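Local coordinates for protein lipase (Pelosinus fermentans, PDB 5AH0) that hydrolyses the polyester poly(butylene adipate-co-terephthalate) and, as a lipase of the alpha/beta-hydrolase clan, probably cleaves lipid esters, at residues F175-V183 / T219-W228. Numbering follows the deposited sequence.
Sequences FGDFAKNLV and TNRVFNSAIW
F223 projects toward the helix carrying G176 and A179, and the methyl of A179 comes obliquely against its ring, with A179 CB 3.4 Å from F223 CZ. This is the tight part of the contact. F175, a turn before A179, adds a second ring: with CG anti to the backbone N (chi1 167°), it swings across to F223 and W228. Its CE1 lies 4.1 Å from F223 CE1, near the plane of the F223 ring. The same F175 CE1 is 3.9 Å from W228 CZ3, and these two rings meet obliquely, planes 53° apart. W228 is held in turn by a nearly straight bond from NE1 to V222 O (2.7 Å), made in the indole plane, which ties it back across the 224-226 turn to the end of helix 215-223. The other side is looser and partly exposed. There K180, extended beyond CG, lays its chain across N220, bringing CE to 3.2 Å from N220 OD1, and its CG passes T219 CG2 at 4.1 Å. Shortening K180 to an alanine is likely to strip this aliphatic cover from the T219 methyl and the N220 amide. The short axes run nearly antiparallel (161°), 10.5 Å apart. Helix 173-190 packs beside helix 215-223, with F12 against F175 and F200 edge-to-face with F223, while W228 belongs to helix 227-230, in an alpha/beta-hydrolase fold built on a parallel sheet.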
loop_
_atom_site.group_PDB
_atom_site.type_symbol
_atom_site.label_atom_id
_atom_site.label_comp_id
_atom_site.label_asym_id
_atom_site.label_seq_id
_atom_site.Cartn_x
_atom_site.Cartn_y
_atom_site.Cartn_z
ATOM N N PHE A 175 -2.320 15.947 -4.821
ATOM C CA PHE A 175 -2.797 14.617 -4.444
ATOM C C PHE A 175 -4.054 14.227 -5.226
ATOM O O PHE A 175 -4.143 13.136 -5.766
ATOM C CB PHE A 175 -3.076 14.572 -2.942
ATOM C CG PHE A 175 -3.863 13.370 -2.500
ATOM C CD1 PHE A 175 -5.254 13.381 -2.527
ATOM C CD2 PHE A 175 -3.214 12.242 -2.028
ATOM C CE1 PHE A 175 -5.975 12.293 -2.121
ATOM C CE2 PHE A 175 -3.936 11.141 -1.604
ATOM C CZ PHE A 175 -5.315 11.163 -1.653
ATOM N N GLY A 176 -5.038 15.117 -5.259
ATOM C CA GLY A 176 -6.256 14.873 -6.011
ATOM C C GLY A 176 -6.038 14.902 -7.518
ATOM O O GLY A 176 -6.728 14.212 -8.269
ATOM N N ASP A 177 -5.085 15.708 -7.975
ATOM C CA ASP A 177 -4.793 15.745 -9.397
ATOM C C ASP A 177 -4.200 14.412 -9.820
ATOM O O ASP A 177 -4.529 13.879 -10.883
ATOM C CB ASP A 177 -3.825 16.869 -9.741
ATOM C CG ASP A 177 -3.488 16.904 -11.220
ATOM O OD1 ASP A 177 -4.281 17.480 -11.999
ATOM O OD2 ASP A 177 -2.447 16.333 -11.613
ATOM N N PHE A 178 -3.322 13.877 -8.976
ATOM C CA PHE A 178 -2.710 12.595 -9.257
ATOM C C PHE A 178 -3.759 11.489 -9.298
ATOM O O PHE A 178 -3.725 10.626 -10.167
ATOM C CB PHE A 178 -1.651 12.239 -8.225
ATOM C CG PHE A 178 -1.007 10.921 -8.497
ATOM C CD1 PHE A 178 -0.016 10.821 -9.454
ATOM C CD2 PHE A 178 -1.438 9.773 -7.858
ATOM C CE1 PHE A 178 0.552 9.602 -9.748
ATOM C CE2 PHE A 178 -0.868 8.543 -8.148
ATOM C CZ PHE A 178 0.120 8.460 -9.093
ATOM N N ALA A 179 -4.683 11.501 -8.345
ATOM C CA ALA A 179 -5.692 10.461 -8.306
ATOM C C ALA A 179 -6.530 10.482 -9.577
ATOM O O ALA A 179 -6.618 9.472 -10.285
ATOM C CB ALA A 179 -6.569 10.614 -7.081
ATOM N N LYS A 180 -7.123 11.641 -9.868
ATOM C CA LYS A 180 -7.937 11.806 -11.060
ATOM C C LYS A 180 -7.197 11.342 -12.308
ATOM O O LYS A 180 -7.736 10.575 -13.110
ATOM C CB LYS A 180 -8.353 13.263 -11.220
ATOM C CG LYS A 180 -9.412 13.720 -10.229
ATOM C CD LYS A 180 -9.385 15.234 -10.081
ATOM C CE LYS A 180 -10.706 15.737 -9.536
ATOM N NZ LYS A 180 -10.656 17.172 -9.186
ATOM N N ASN A 181 -5.946 11.765 -12.455
ATOM C CA ASN A 181 -5.194 11.419 -13.652
ATOM C C ASN A 181 -4.837 9.939 -13.730
ATOM O O ASN A 181 -4.766 9.377 -14.819
ATOM C CB ASN A 181 -3.932 12.259 -13.740
ATOM C CG ASN A 181 -4.203 13.634 -14.299
ATOM O OD1 ASN A 181 -4.407 13.795 -15.508
ATOM N ND2 ASN A 181 -4.214 14.640 -13.424
ATOM N N LEU A 182 -4.640 9.288 -12.589
ATOM C CA LEU A 182 -4.370 7.856 -12.627
ATOM C C LEU A 182 -5.580 7.086 -13.157
ATOM O O LEU A 182 -5.431 6.187 -13.971
ATOM C CB LEU A 182 -3.982 7.323 -11.250
ATOM C CG LEU A 182 -3.691 5.822 -11.346
ATOM C CD1 LEU A 182 -2.278 5.504 -10.963
ATOM C CD2 LEU A 182 -4.673 5.009 -10.515
ATOM N N VAL A 183 -6.778 7.429 -12.698
ATOM C CA VAL A 183 -7.975 6.770 -13.211
ATOM C C VAL A 183 -8.127 7.045 -14.693
ATOM O O VAL A 183 -8.352 6.136 -15.483
ATOM C CB VAL A 183 -9.251 7.230 -12.493
ATOM C CG1 VAL A 183 -10.477 6.517 -13.073
ATOM C CG2 VAL A 183 -9.138 6.962 -11.019
ATOM N N THR A 219 -15.769 10.096 -10.055
ATOM C CA THR A 219 -14.415 10.473 -9.634
ATOM C C THR A 219 -14.340 11.902 -9.101
ATOM O O THR A 219 -13.791 12.141 -8.021
ATOM C CB THR A 219 -13.393 10.335 -10.793
ATOM O OG1 THR A 219 -13.526 9.050 -11.413
ATOM C CG2 THR A 219 -11.978 10.485 -10.274
ATOM N N ASN A 220 -14.884 12.848 -9.862
ATOM C CA ASN A 220 -14.930 14.243 -9.428
ATOM C C ASN A 220 -15.702 14.435 -8.130
ATOM O O ASN A 220 -15.280 15.197 -7.267
ATOM C CB ASN A 220 -15.513 15.137 -10.525
ATOM C CG ASN A 220 -14.522 15.398 -11.638
ATOM O OD1 ASN A 220 -13.307 15.371 -11.418
ATOM N ND2 ASN A 220 -15.026 15.661 -12.838
ATOM N N ARG A 221 -16.831 13.752 -7.989
ATOM C CA ARG A 221 -17.634 13.903 -6.781
ATOM C C ARG A 221 -16.850 13.418 -5.556
ATOM O O ARG A 221 -16.932 14.017 -4.487
ATOM C CB ARG A 221 -18.958 13.140 -6.913
ATOM C CG ARG A 221 -19.860 13.199 -5.675
ATOM C CD ARG A 221 -21.271 12.710 -5.990
ATOM N NE ARG A 221 -21.291 11.300 -6.385
ATOM C CZ ARG A 221 -21.366 10.274 -5.538
ATOM N NH1 ARG A 221 -21.444 10.487 -4.228
ATOM N NH2 ARG A 221 -21.377 9.032 -6.005
ATOM N N VAL A 222 -16.048 12.370 -5.724
ATOM C CA VAL A 222 -15.249 11.853 -4.616
ATOM C C VAL A 222 -14.209 12.848 -4.104
ATOM O O VAL A 222 -14.112 13.085 -2.899
ATOM C CB VAL A 222 -14.519 10.559 -5.016
ATOM C CG1 VAL A 222 -13.384 10.244 -4.030
ATOM C CG2 VAL A 222 -15.508 9.402 -5.136
ATOM N N PHE A 223 -13.448 13.443 -5.021
ATOM C CA PHE A 223 -12.319 14.297 -4.643
ATOM C C PHE A 223 -12.685 15.785 -4.537
ATOM O O PHE A 223 -11.840 16.627 -4.228
ATOM C CB PHE A 223 -11.169 14.084 -5.629
ATOM C CG PHE A 223 -10.581 12.703 -5.562
ATOM C CD1 PHE A 223 -9.644 12.379 -4.590
ATOM C CD2 PHE A 223 -10.998 11.716 -6.435
ATOM C CE1 PHE A 223 -9.114 11.109 -4.509
ATOM C CE2 PHE A 223 -10.471 10.437 -6.360
ATOM C CZ PHE A 223 -9.527 10.132 -5.396
ATOM N N ASN A 224 -13.946 16.105 -4.789
ATOM C CA ASN A 224 -14.444 17.449 -4.529
ATOM C C ASN A 224 -15.258 17.444 -3.246
ATOM O O ASN A 224 -15.960 18.400 -2.937
ATOM C CB ASN A 224 -15.284 17.969 -5.696
ATOM C CG ASN A 224 -14.485 18.093 -6.979
ATOM O OD1 ASN A 224 -13.310 17.708 -7.045
ATOM N ND2 ASN A 224 -15.124 18.620 -8.015
ATOM N N SER A 225 -15.176 16.340 -2.514
ATOM C CA SER A 225 -15.881 16.208 -1.248
ATOM C C SER A 225 -15.219 17.005 -0.127
ATOM O O SER A 225 -14.013 17.245 -0.141
ATOM C CB SER A 225 -15.975 14.741 -0.850
ATOM O OG SER A 225 -16.504 14.627 0.453
ATOM N N ALA A 226 -16.020 17.399 0.851
ATOM C CA ALA A 226 -15.523 18.168 1.978
ATOM C C ALA A 226 -14.681 17.305 2.902
ATOM O O ALA A 226 -13.874 17.815 3.676
ATOM C CB ALA A 226 -16.685 18.788 2.748
ATOM N N ILE A 227 -14.873 15.995 2.805
ATOM C CA ILE A 227 -14.245 15.042 3.712
ATOM C C ILE A 227 -12.727 15.192 3.775
ATOM O O ILE A 227 -12.134 15.086 4.848
ATOM C CB ILE A 227 -14.572 13.594 3.309
ATOM C CG1 ILE A 227 -16.080 13.396 3.210
ATOM C CG2 ILE A 227 -14.010 12.624 4.318
ATOM C CD1 ILE A 227 -16.787 13.476 4.531
ATOM N N TRP A 228 -12.111 15.465 2.629
ATOM C CA TRP A 228 -10.658 15.506 2.526
ATOM C C TRP A 228 -10.018 16.556 3.419
ATOM O O TRP A 228 -8.910 16.359 3.923
ATOM C CB TRP A 228 -10.257 15.748 1.077
ATOM C CG TRP A 228 -10.783 14.681 0.204
ATOM C CD1 TRP A 228 -11.883 14.743 -0.596
ATOM C CD2 TRP A 228 -10.260 13.358 0.068
ATOM N NE1 TRP A 228 -12.064 13.541 -1.242
ATOM C CE2 TRP A 228 -11.081 12.676 -0.848
ATOM C CE3 TRP A 228 -9.163 12.689 0.621
ATOM C CZ2 TRP A 228 -10.847 11.356 -1.220
ATOM C CZ3 TRP A 228 -8.929 11.382 0.246
ATOM C CH2 TRP A 228 -9.773 10.725 -0.661
#